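Local coordinates for protein endonuclease V isoform X2 (Ciona intestinalis, PDB 6OZI) that probably acts as a metal-dependent endonuclease V that recognises inosine and cuts nucleic acid close to it, and is captured here bound to inosine-containing DNA, at residues Q67-T72 / L98-A103; E92-E97 / F113-N118; K215-C220 / R224-I229. The protein carries 1 engineered substitution. All coordinates share one frame; numbering follows the deposited sequence.

Contact 1: residues Q67-T72 / L98-A103. With K (potassium ion), chain E.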
loop_
_atom_site.group_PDB
_atom_site.type_symbol
_atom_site.label_atom_id
_atom_site.label_comp_id
_atom_site.label_asym_id
_atom_site.label_seq_id
_atom_site.Cartn_x
_atom_site.Cartn_y
_atom_site.Cartn_z
ATOM N N GLN A 67 -19.690 9.502 -5.261
ATOM C CA GLN A 67 -18.867 10.495 -5.935
ATOM C C GLN A 67 -19.607 11.023 -7.162
ATOM O O GLN A 67 -20.041 10.245 -8.021
ATOM C CB GLN A 67 -17.527 9.886 -6.341
ATOM C CG GLN A 67 -16.520 10.897 -6.863
ATOM C CD GLN A 67 -15.231 10.231 -7.308
ATOM O OE1 GLN A 67 -14.500 9.661 -6.495
ATOM N NE2 GLN A 67 -14.950 10.292 -8.608
ATOM N N VAL A 68 -19.794 12.339 -7.219
ATOM C CA VAL A 68 -20.420 12.982 -8.369
ATOM C C VAL A 68 -19.481 13.935 -9.087
ATOM O O VAL A 68 -19.805 14.366 -10.205
ATOM C CB VAL A 68 -21.720 13.721 -7.976
ATOM C CG1 VAL A 68 -22.786 12.735 -7.519
ATOM C CG2 VAL A 68 -21.442 14.742 -6.885
ATOM N N TYR A 69 -18.335 14.279 -8.498
ATOM C CA TYR A 69 -17.375 15.140 -9.178
ATOM C C TYR A 69 -15.963 14.749 -8.772
ATOM O O TYR A 69 -15.712 14.426 -7.611
ATOM C CB TYR A 69 -17.623 16.617 -8.850
ATOM C CG TYR A 69 -16.612 17.595 -9.441
ATOM C CD1 TYR A 69 -15.442 17.924 -8.756
ATOM C CD2 TYR A 69 -16.847 18.212 -10.665
ATOM C CE1 TYR A 69 -14.532 18.826 -9.279
ATOM C CE2 TYR A 69 -15.942 19.110 -11.194
ATOM C CZ TYR A 69 -14.788 19.415 -10.498
ATOM O OH TYR A 69 -13.896 20.317 -11.031
ATOM N N MET A 70 -15.045 14.785 -9.732
ATOM C CA MET A 70 -13.634 14.570 -9.446
ATOM C C MET A 70 -12.805 15.335 -10.465
ATOM O O MET A 70 -13.159 15.391 -11.646
ATOM C CB MET A 70 -13.267 13.080 -9.474
ATOM C CG MET A 70 -11.831 12.777 -9.042
ATOM S SD MET A 70 -10.630 12.863 -10.394
ATOM C CE MET A 70 -10.829 11.231 -11.114
ATOM N N ASN A 71 -11.711 15.933 -10.000
ATOM C CA ASN A 71 -10.743 16.536 -10.905
ATOM C C ASN A 71 -9.368 16.506 -10.250
ATOM O O ASN A 71 -9.249 16.706 -9.038
ATOM C CB ASN A 71 -11.129 17.974 -11.286
ATOM C CG ASN A 71 -10.153 18.595 -12.275
ATOM O OD1 ASN A 71 -10.215 18.334 -13.479
ATOM N ND2 ASN A 71 -9.248 19.423 -11.770
ATOM N N THR A 72 -8.338 16.246 -11.056
ATOM C CA THR A 72 -6.952 16.310 -10.610
ATOM C C THR A 72 -6.203 17.312 -11.476
ATOM O O THR A 72 -6.534 17.505 -12.643
ATOM C CB THR A 72 -6.243 14.947 -10.690
ATOM O OG1 THR A 72 -6.201 14.506 -12.053
ATOM C CG2 THR A 72 -6.969 13.907 -9.851
ATOM N N LEU A 98 -11.092 24.810 -6.566
ATOM C CA LEU A 98 -12.408 25.338 -6.225
ATOM C C LEU A 98 -12.958 26.190 -7.357
ATOM O O LEU A 98 -14.135 26.080 -7.717
ATOM C CB LEU A 98 -12.321 26.154 -4.936
ATOM C CG LEU A 98 -13.629 26.758 -4.427
ATOM C CD1 LEU A 98 -14.580 25.644 -4.018
ATOM C CD2 LEU A 98 -13.371 27.704 -3.264
ATOM N N GLN A 99 -12.124 27.078 -7.906
ATOM C CA GLN A 99 -12.556 27.911 -9.022
ATOM C C GLN A 99 -12.953 27.056 -10.222
ATOM O O GLN A 99 -13.944 27.346 -10.908
ATOM C CB GLN A 99 -11.442 28.897 -9.377
ATOM C CG GLN A 99 -11.488 29.452 -10.779
ATOM C CD GLN A 99 -10.475 30.572 -10.991
ATOM O OE1 GLN A 99 -9.288 30.430 -10.675
ATOM N NE2 GLN A 99 -10.933 31.678 -11.567
ATOM N N LEU A 100 -12.184 25.994 -10.492
ATOM C CA LEU A 100 -12.545 25.072 -11.565
ATOM C C LEU A 100 -13.892 24.401 -11.298
ATOM O O LEU A 100 -14.736 24.310 -12.195
ATOM C CB LEU A 100 -11.442 24.031 -11.734
ATOM C CG LEU A 100 -11.578 23.030 -12.872
ATOM C CD1 LEU A 100 -11.848 23.738 -14.174
ATOM C CD2 LEU A 100 -10.286 22.251 -12.958
ATOM N N LEU A 101 -14.112 23.927 -10.071
ATOM C CA LEU A 101 -15.394 23.314 -9.724
ATOM C C LEU A 101 -16.543 24.299 -9.922
ATOM O O LEU A 101 -17.578 23.955 -10.505
ATOM C CB LEU A 101 -15.357 22.806 -8.284
ATOM C CG LEU A 101 -16.682 22.384 -7.651
ATOM C CD1 LEU A 101 -17.285 21.181 -8.364
ATOM C CD2 LEU A 101 -16.486 22.081 -6.175
ATOM N N LYS A 102 -16.374 25.535 -9.447
ATOM C CA LYS A 102 -17.439 26.525 -9.591
ATOM C C LYS A 102 -17.719 26.846 -11.053
ATOM O O LYS A 102 -18.870 27.108 -11.416
ATOM C CB LYS A 102 -17.090 27.808 -8.831
ATOM C CG LYS A 102 -17.113 27.661 -7.310
ATOM C CD LYS A 102 -16.805 28.985 -6.603
ATOM C CE LYS A 102 -17.147 28.900 -5.121
ATOM N NZ LYS A 102 -16.791 30.123 -4.351
ATOM N N ALA A 103 -16.696 26.817 -11.913
ATOM C CA ALA A 103 -16.947 27.110 -13.322
ATOM C C ALA A 103 -17.561 25.916 -14.047
ATOM O O ALA A 103 -18.406 26.091 -14.930
ATOM C CB ALA A 103 -15.651 27.537 -14.017
HETATM K K K E . -7.940 17.640 -15.027
HETATM O O HOH W 1 -7.125 20.442 -13.943
HETATM O O HOH W 2 -6.381 15.435 -15.228
HETATM O O HOH W 3 -9.284 14.922 -14.038
#

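Contact 2: residues E92-E97 / F113-N118. With nucleotides of chain C.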
loop_
_atom_site.group_PDB
_atom_site.type_symbol
_atom_site.label_atom_id
_atom_site.label_comp_id
_atom_site.label_asym_id
_atom_site.label_seq_id
_atom_site.Cartn_x
_atom_site.Cartn_y
_atom_site.Cartn_z
ATOM N N GLU A 92 -3.034 27.664 -2.696
ATOM C CA GLU A 92 -3.199 27.937 -4.125
ATOM C C GLU A 92 -3.805 26.757 -4.880
ATOM O O GLU A 92 -4.769 26.970 -5.645
ATOM C CB GLU A 92 -1.862 28.373 -4.731
ATOM C CG GLU A 92 -1.910 28.598 -6.241
ATOM C CD GLU A 92 -2.718 29.830 -6.650
ATOM O OE1 GLU A 92 -3.160 30.592 -5.757
ATOM O OE2 GLU A 92 -2.908 30.037 -7.873
ATOM N N PRO A 93 -3.325 25.514 -4.724
ATOM C CA PRO A 93 -3.999 24.395 -5.403
ATOM C C PRO A 93 -5.471 24.291 -5.042
ATOM O O PRO A 93 -6.296 23.956 -5.903
ATOM C CB PRO A 93 -3.216 23.165 -4.922
ATOM C CG PRO A 93 -1.919 23.685 -4.450
ATOM C CD PRO A 93 -2.172 25.052 -3.925
ATOM N N PHE A 94 -5.808 24.513 -3.768
ATOM C CA PHE A 94 -7.205 24.481 -3.340
ATOM C C PHE A 94 -8.034 25.537 -4.060
ATOM O O PHE A 94 -9.100 25.235 -4.604
ATOM C CB PHE A 94 -7.304 24.686 -1.835
ATOM C CG PHE A 94 -8.714 24.747 -1.338
ATOM C CD1 PHE A 94 -9.430 23.578 -1.128
ATOM C CD2 PHE A 94 -9.328 25.960 -1.075
ATOM C CE1 PHE A 94 -10.733 23.623 -0.677
ATOM C CE2 PHE A 94 -10.630 26.006 -0.616
ATOM C CZ PHE A 94 -11.336 24.837 -0.420
ATOM N N GLN A 95 -7.586 26.798 -4.019
ATOM C CA GLN A 95 -8.318 27.876 -4.679
ATOM C C GLN A 95 -8.509 27.591 -6.164
ATOM O O GLN A 95 -9.569 27.893 -6.730
ATOM C CB GLN A 95 -7.592 29.204 -4.474
ATOM C CG GLN A 95 -7.402 29.580 -3.016
ATOM C CD GLN A 95 -8.290 30.731 -2.598
ATOM O OE1 GLN A 95 -9.506 30.704 -2.818
ATOM N NE2 GLN A 95 -7.687 31.761 -2.005
ATOM N N GLN A 96 -7.472 27.067 -6.821
ATOM C CA GLN A 96 -7.593 26.730 -8.237
ATOM C C GLN A 96 -8.621 25.619 -8.460
ATOM O O GLN A 96 -9.485 25.726 -9.341
ATOM C CB GLN A 96 -6.227 26.354 -8.809
ATOM C CG GLN A 96 -5.282 27.545 -8.941
ATOM C CD GLN A 96 -5.863 28.675 -9.796
ATOM O OE1 GLN A 96 -6.554 28.437 -10.795
ATOM N NE2 GLN A 96 -5.595 29.914 -9.393
ATOM N N GLU A 97 -8.521 24.520 -7.694
ATOM C CA GLU A 97 -9.511 23.452 -7.832
ATOM C C GLU A 97 -10.918 23.983 -7.601
ATOM O O GLU A 97 -11.843 23.654 -8.350
ATOM C CB GLU A 97 -9.219 22.301 -6.863
ATOM C CG GLU A 97 -7.972 21.473 -7.166
ATOM C CD GLU A 97 -8.133 20.565 -8.384
ATOM O OE1 GLU A 97 -9.231 20.515 -8.977
ATOM O OE2 GLU A 97 -7.148 19.899 -8.757
ATOM N N PHE A 113 -16.557 21.356 2.943
ATOM C CA PHE A 113 -15.406 20.541 2.579
ATOM C C PHE A 113 -14.784 19.876 3.804
ATOM O O PHE A 113 -14.614 20.509 4.852
ATOM C CB PHE A 113 -14.331 21.383 1.890
ATOM C CG PHE A 113 -14.618 21.688 0.456
ATOM C CD1 PHE A 113 -15.393 22.776 0.111
ATOM C CD2 PHE A 113 -14.082 20.905 -0.555
ATOM C CE1 PHE A 113 -15.648 23.079 -1.216
ATOM C CE2 PHE A 113 -14.335 21.200 -1.893
ATOM C CZ PHE A 113 -15.122 22.290 -2.220
ATOM N N LEU A 114 -14.400 18.614 3.653
ATOM C CA LEU A 114 -13.491 17.966 4.591
ATOM C C LEU A 114 -12.064 18.139 4.089
ATOM O O LEU A 114 -11.763 17.817 2.935
ATOM C CB LEU A 114 -13.799 16.474 4.747
ATOM C CG LEU A 114 -15.241 16.091 5.082
ATOM C CD1 LEU A 114 -15.355 14.585 5.315
ATOM C CD2 LEU A 114 -15.749 16.869 6.290
ATOM N N LEU A 115 -11.199 18.674 4.940
ATOM C CA LEU A 115 -9.809 18.922 4.595
ATOM C C LEU A 115 -8.899 18.139 5.534
ATOM O O LEU A 115 -9.189 18.011 6.730
ATOM C CB LEU A 115 -9.496 20.420 4.661
ATOM C CG LEU A 115 -10.273 21.260 3.644
ATOM C CD1 LEU A 115 -10.009 22.743 3.843
ATOM C CD2 LEU A 115 -9.921 20.827 2.217
ATOM N N ASP A 116 -7.804 17.614 4.986
ATOM C CA ASP A 116 -6.866 16.827 5.776
ATOM C C ASP A 116 -6.117 17.718 6.754
ATOM O O ASP A 116 -5.567 18.753 6.372
ATOM C CB ASP A 116 -5.858 16.110 4.876
ATOM C CG ASP A 116 -6.509 15.110 3.950
ATOM O OD1 ASP A 116 -6.811 13.994 4.424
ATOM O OD2 ASP A 116 -6.704 15.428 2.757
ATOM N N GLY A 117 -6.103 17.327 8.015
ATOM C CA GLY A 117 -5.426 18.101 9.022
ATOM C C GLY A 117 -6.401 18.836 9.915
ATOM O O GLY A 117 -7.596 18.533 9.975
ATOM N N ASN A 118 -5.878 19.843 10.596
ATOM C CA ASN A 118 -6.599 20.531 11.652
ATOM C C ASN A 118 -7.191 21.847 11.169
ATOM O O ASN A 118 -6.743 22.441 10.184
ATOM C CB ASN A 118 -5.662 20.789 12.830
ATOM C CG ASN A 118 -4.990 19.530 13.304
ATOM O OD1 ASN A 118 -5.647 18.505 13.475
ATOM N ND2 ASN A 118 -3.673 19.584 13.495
ATOM P P DI C 5 2.603 16.254 12.525
ATOM O OP1 DI C 5 2.764 14.820 12.947
ATOM O OP2 DI C 5 3.528 16.617 11.390
ATOM O "O5'" DI C 5 1.026 16.590 12.179
ATOM C "C5'" DI C 5 -0.008 15.890 12.823
ATOM C "C4'" DI C 5 -1.312 16.109 12.074
ATOM O "O4'" DI C 5 -1.667 17.687 12.152
ATOM C "C3'" DI C 5 -1.217 15.783 10.799
ATOM O "O3'" DI C 5 -2.477 15.145 10.298
ATOM C "C2'" DI C 5 -1.011 17.110 10.027
ATOM C "C1'" DI C 5 -1.696 18.158 10.926
ATOM N N9 DI C 5 -0.945 19.420 10.823
ATOM C C8 DI C 5 0.315 19.840 11.011
ATOM N N7 DI C 5 0.338 21.157 10.713
ATOM C C5 DI C 5 -0.879 21.527 10.349
ATOM C C6 DI C 5 -1.451 22.873 9.907
ATOM O O6 DI C 5 -0.765 23.834 9.834
ATOM N N1 DI C 5 -2.826 22.970 9.565
ATOM C C2 DI C 5 -3.671 21.814 9.633
ATOM N N3 DI C 5 -3.121 20.536 10.048
ATOM C C4 DI C 5 -1.685 20.438 10.409
ATOM P P A C 6 -2.421 14.024 9.147
ATOM O OP1 A C 6 -3.811 13.596 8.853
ATOM O OP2 A C 6 -1.397 13.021 9.539
ATOM O "O5'" A C 6 -1.903 14.804 7.860
ATOM C "C5'" A C 6 -2.738 15.734 7.183
ATOM C "C4'" A C 6 -2.064 16.245 5.940
ATOM O "O4'" A C 6 -0.837 16.919 6.311
ATOM C "C3'" A C 6 -1.622 15.168 4.968
ATOM O "O3'" A C 6 -2.661 14.784 4.090
ATOM C "C2'" A C 6 -0.428 15.798 4.262
ATOM O "O2'" A C 6 -0.855 16.681 3.236
ATOM C "C1'" A C 6 0.178 16.635 5.377
ATOM N N9 A C 6 1.290 15.983 6.093
ATOM C C8 A C 6 1.311 15.603 7.415
ATOM N N7 A C 6 2.456 15.097 7.803
ATOM C C5 A C 6 3.247 15.166 6.664
ATOM C C6 A C 6 4.582 14.795 6.412
ATOM N N6 A C 6 5.392 14.255 7.331
ATOM N N1 A C 6 5.066 15.006 5.166
ATOM C C2 A C 6 4.261 15.545 4.242
ATOM N N3 A C 6 2.995 15.936 4.360
ATOM C C4 A C 6 2.545 15.720 5.608
ATOM P P DT C 7 -2.719 13.283 3.544
ATOM O OP1 DT C 7 -3.888 13.179 2.652
ATOM O OP2 DT C 7 -2.618 12.373 4.706
ATOM O "O5'" DT C 7 -1.371 13.140 2.694
ATOM C "C5'" DT C 7 -1.198 13.841 1.466
ATOM C "C4'" DT C 7 0.168 13.533 0.884
ATOM O "O4'" DT C 7 1.173 13.696 1.927
ATOM C "C3'" DT C 7 0.326 12.098 0.360
ATOM O "O3'" DT C 7 1.147 12.079 -0.781
ATOM C "C2'" DT C 7 0.993 11.388 1.524
ATOM C "C1'" DT C 7 1.891 12.490 2.078
ATOM N N1 DT C 7 2.231 12.271 3.509
ATOM C C2 DT C 7 3.545 12.045 3.848
ATOM O O2 DT C 7 4.453 12.069 3.039
ATOM N N3 DT C 7 3.764 11.814 5.180
ATOM C C4 DT C 7 2.813 11.762 6.188
ATOM O O4 DT C 7 3.109 11.538 7.358
ATOM C C5 DT C 7 1.448 11.989 5.764
ATOM C C7 DT C 7 0.333 11.961 6.773
ATOM C C6 DT C 7 1.222 12.220 4.455
#

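Contact 3: residues K215-C220 / R224-I229. With nucleotides of chain D.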
loop_
_atom_site.group_PDB
_atom_site.type_symbol
_atom_site.label_atom_id
_atom_site.label_comp_id
_atom_site.label_asym_id
_atom_site.label_seq_id
_atom_site.Cartn_x
_atom_site.Cartn_y
_atom_site.Cartn_z
ATOM N N LYS A 215 -20.767 15.618 13.530
ATOM C CA LYS A 215 -21.907 14.927 12.922
ATOM C C LYS A 215 -21.680 14.683 11.434
ATOM O O LYS A 215 -22.036 13.620 10.905
ATOM C CB LYS A 215 -23.203 15.716 13.122
ATOM C CG LYS A 215 -24.074 15.264 14.283
ATOM C CD LYS A 215 -24.875 16.431 14.857
ATOM C CE LYS A 215 -26.001 15.949 15.755
ATOM N NZ LYS A 215 -25.631 14.690 16.455
ATOM N N ILE A 216 -21.106 15.664 10.737
ATOM C CA ILE A 216 -20.871 15.512 9.305
ATOM C C ILE A 216 -19.793 14.466 9.046
ATOM O O ILE A 216 -19.895 13.665 8.109
ATOM C CB ILE A 216 -20.512 16.876 8.687
ATOM C CG1 ILE A 216 -21.706 17.832 8.830
ATOM C CG2 ILE A 216 -20.087 16.723 7.233
ATOM C CD1 ILE A 216 -21.449 19.237 8.341
ATOM N N VAL A 217 -18.746 14.450 9.866
ATOM C CA VAL A 217 -17.716 13.427 9.702
ATOM C C VAL A 217 -18.300 12.033 9.948
ATOM O O VAL A 217 -17.992 11.078 9.223
ATOM C CB VAL A 217 -16.516 13.742 10.618
ATOM C CG1 VAL A 217 -15.529 12.591 10.655
ATOM C CG2 VAL A 217 -15.812 15.024 10.136
ATOM N N LYS A 218 -19.183 11.902 10.947
ATOM C CA LYS A 218 -19.855 10.624 11.184
ATOM C C LYS A 218 -20.689 10.208 9.982
ATOM O O LYS A 218 -20.647 9.047 9.553
ATOM C CB LYS A 218 -20.737 10.704 12.431
ATOM C CG LYS A 218 -21.443 9.395 12.795
ATOM C CD LYS A 218 -21.846 9.396 14.274
ATOM C CE LYS A 218 -22.371 8.042 14.754
ATOM N NZ LYS A 218 -22.445 7.993 16.260
ATOM N N GLY A 219 -21.467 11.148 9.432
ATOM C CA GLY A 219 -22.259 10.855 8.248
ATOM C C GLY A 219 -21.426 10.486 7.033
ATOM O O GLY A 219 -21.911 9.798 6.131
ATOM N N CYS A 220 -20.173 10.940 6.984
ATOM C CA CYS A 220 -19.278 10.625 5.878
ATOM C C CYS A 220 -18.470 9.354 6.107
ATOM O O CYS A 220 -17.636 9.019 5.265
ATOM C CB CYS A 220 -18.309 11.785 5.621
ATOM S SG CYS A 220 -19.076 13.299 5.005
ATOM N N ARG A 224 -12.457 4.079 8.448
ATOM C CA ARG A 224 -11.848 5.069 9.335
ATOM C C ARG A 224 -11.700 6.423 8.646
ATOM O O ARG A 224 -12.004 7.468 9.234
ATOM C CB ARG A 224 -10.487 4.576 9.835
ATOM C CG ARG A 224 -9.816 5.522 10.827
ATOM C CD ARG A 224 -8.432 5.019 11.241
ATOM N NE ARG A 224 -7.735 5.955 12.124
ATOM C CZ ARG A 224 -6.690 6.700 11.768
ATOM N NH1 ARG A 224 -6.200 6.623 10.543
ATOM N NH2 ARG A 224 -6.126 7.521 12.643
ATOM N N ILE A 225 -11.216 6.426 7.409
ATOM C CA ILE A 225 -11.009 7.660 6.656
ATOM C C ILE A 225 -12.325 8.026 5.972
ATOM O O ILE A 225 -12.766 7.289 5.077
ATOM C CB ILE A 225 -9.884 7.508 5.629
ATOM C CG1 ILE A 225 -8.630 6.916 6.286
ATOM C CG2 ILE A 225 -9.585 8.838 4.987
ATOM C CD1 ILE A 225 -8.117 7.707 7.454
ATOM N N PRO A 226 -12.954 9.142 6.331
ATOM C CA PRO A 226 -14.228 9.514 5.699
ATOM C C PRO A 226 -14.124 9.566 4.179
ATOM O O PRO A 226 -13.082 9.916 3.614
ATOM C CB PRO A 226 -14.524 10.897 6.288
ATOM C CG PRO A 226 -13.822 10.889 7.605
ATOM C CD PRO A 226 -12.558 10.101 7.375
ATOM N N GLU A 227 -15.235 9.229 3.524
ATOM C CA GLU A 227 -15.245 9.013 2.076
ATOM C C GLU A 227 -14.678 10.165 1.248
ATOM O O GLU A 227 -13.888 9.891 0.329
ATOM C CB GLU A 227 -16.677 8.669 1.637
ATOM C CG GLU A 227 -17.168 7.321 2.144
ATOM C CD GLU A 227 -16.305 6.164 1.651
ATOM O OE1 GLU A 227 -16.345 5.852 0.443
ATOM O OE2 GLU A 227 -15.582 5.567 2.474
ATOM N N PRO A 228 -15.031 11.441 1.473
ATOM C CA PRO A 228 -14.467 12.495 0.602
ATOM C C PRO A 228 -12.953 12.606 0.711
ATOM O O PRO A 228 -12.255 12.786 -0.300
ATOM C CB PRO A 228 -15.169 13.770 1.091
ATOM C CG PRO A 228 -16.385 13.291 1.829
ATOM C CD PRO A 228 -15.982 11.999 2.456
ATOM N N ILE A 229 -12.427 12.481 1.928
ATOM C CA ILE A 229 -10.982 12.468 2.120
ATOM C C ILE A 229 -10.368 11.268 1.416
ATOM O O ILE A 229 -9.377 11.390 0.681
ATOM C CB ILE A 229 -10.656 12.461 3.621
ATOM C CG1 ILE A 229 -11.107 13.780 4.249
ATOM C CG2 ILE A 229 -9.186 12.173 3.852
ATOM C CD1 ILE A 229 -11.067 13.767 5.726
ATOM P P DA D 12 -10.285 1.052 7.974
ATOM O OP1 DA D 12 -11.500 1.356 8.762
ATOM O OP2 DA D 12 -9.515 2.139 7.321
ATOM O "O5'" DA D 12 -9.268 0.213 8.876
ATOM C "C5'" DA D 12 -9.767 -0.731 9.811
ATOM C "C4'" DA D 12 -8.630 -1.486 10.457
ATOM O "O4'" DA D 12 -7.976 -2.286 9.453
ATOM C "C3'" DA D 12 -7.539 -0.612 11.054
ATOM O "O3'" DA D 12 -7.823 -0.360 12.424
ATOM C "C2'" DA D 12 -6.293 -1.480 10.900
ATOM C "C1'" DA D 12 -6.574 -2.231 9.611
ATOM N N9 DA D 12 -5.993 -1.592 8.436
ATOM C C8 DA D 12 -6.516 -0.566 7.701
ATOM N N7 DA D 12 -5.760 -0.196 6.693
ATOM C C5 DA D 12 -4.663 -1.031 6.782
ATOM C C6 DA D 12 -3.495 -1.146 6.012
ATOM N N6 DA D 12 -3.235 -0.387 4.946
ATOM N N1 DA D 12 -2.605 -2.083 6.378
ATOM C C2 DA D 12 -2.875 -2.847 7.446
ATOM N N3 DA D 12 -3.927 -2.831 8.247
ATOM C C4 DA D 12 -4.794 -1.894 7.856
#

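Contact 1: residues Q67-T72 / L98-A103
Y69 meets L101 in a CH-pi contact. The methyl CD1 of L101 sits over the centre of the Y69 ring, its carbon 3.5 Å from the centroid and almost on the ring normal. CG of Y69 is anti to the backbone N (chi1 176°), which carries the ring from the strand out to the helix. The phenol oxygen reaches further: Y69 OH lies 3.6 Å from L101 CA, against the helix backbone. Without the ring, as with an alanine here, the L101 methyl would probably lose its aromatic face and a gap would open between strand and helix. The two elements belong to an RNase H-like fold: helix 86-104 packs on strand 67-76, at one edge of the sheet. V68 and Y69 face V59 in a classic beta bulge. Packing of a second kind joins N71 and L100, whose side chains cross at about a right angle. L100 CD2 comes to 3.2 Å from N71 ND2, a tight fit. The polar contacts are N71's and T72's. N71 ND2 donates to E97 and to a water, while OD1 binds a potassium ion at 2.8 Å. T72 O binds the same ion at 2.8 Å, and three waters lie around it.

Contact 2: residues E92-E97 / F113-N118
E97 OE2 is held by two hydroxyls, S55 OG and T73 OG1. This buried carboxylate fastens helix 86-104 to the antiparallel strands of the sheet. The fold is RNase H-like, and here the helix covers one face of the sheet over strand 112-116. On the exposed side of the helix, Q96 NE2 donates to E92 OE2 at 3.1 Å, from above the carboxylate plane and with a bent bond (142°).

Across the contact the meeting is apolar. F94 and F113 form a T-shaped pair: the edge of F94, at CE1, points at the face of F113. Their centroids are 5.6 Å apart and the planes stand at 77°. With chi1 at 177°, F94 holds its ring clear of the helix and directed at the strand. The same CE1 also touches L115 CD2 at 4.1 Å. F41 adds a second edge-to-face partner for F94.

Beyond L115 the chain leaves the strand at D116 and meets the bound nucleic acid. D116 CG is 3.5 Å from OP1 of DT7 of chain C. Both groups are acidic, and D42 is close too, consistent with the metal-binding acidic cluster of such nucleases. G117 leaves no room for a side chain: a beta carbon would clash with the hypoxanthine base of DI5 of chain C and press on the preceding carbonyl. The N118 backbone N lies 2.9 Å from N3 of that base.

Contact 3: residues K215-C220 / R224-I229
P226 packs against C220 just after helix 210-219, and segment 224-229 runs from the bound DNA into that packing. R224 stands at the DNA: its backbone N donates to OP1 of DA12 of chain D at 2.9 Å. The base of its side chain lies against the phosphate, and the guanidinium group bonds to the carbonyl oxygens of K145, K198 and P199. P226 follows, with its ring set against the end of the first helix. Its CG touches V217 CG1 at 3.9 Å, and its CB lies equally far from C220 CB. E227 supplies the one hydrogen bond across the contact. Its backbone N reaches C220 O at 3.0 Å, nearly straight at the hydrogen (172°) and 19° out of the carbonyl plane. The E227 side chain bends away, and its OE2 forms a salt bridge with K230. P228 comes next and lays its CD 3.9 Å from C220 CB. It sits in the first helical turn, where a backbone N has no acceptor inside the helix, and proline fits there without losing a bond. This is a tight link between helices 210-219 and 227-243, with P226 at the N-cap position of the second and the loop beside the DNA backbone.

After helix 6-19 and strands 37-45 and 52-61, the chain lays down edge strand 67-76 and then helix 86-104. Contact 1 closes this loop, with the end of the helix returning to the strand. Contact 2 begins on the same helix just before 98-103 and closes when strand 112-116 enters the sheet. The second loop opens before the first has closed, so the two cross. Helix 86-104 thereby ties an outer strand to a central one, and L98 CD1 packs on F113 CZ between them. Contact 3 follows in series and closes a short loop between two late helices. It meets contact 2 through L114, which packs on P226 and P228. Contacts 1 and 3 do not touch.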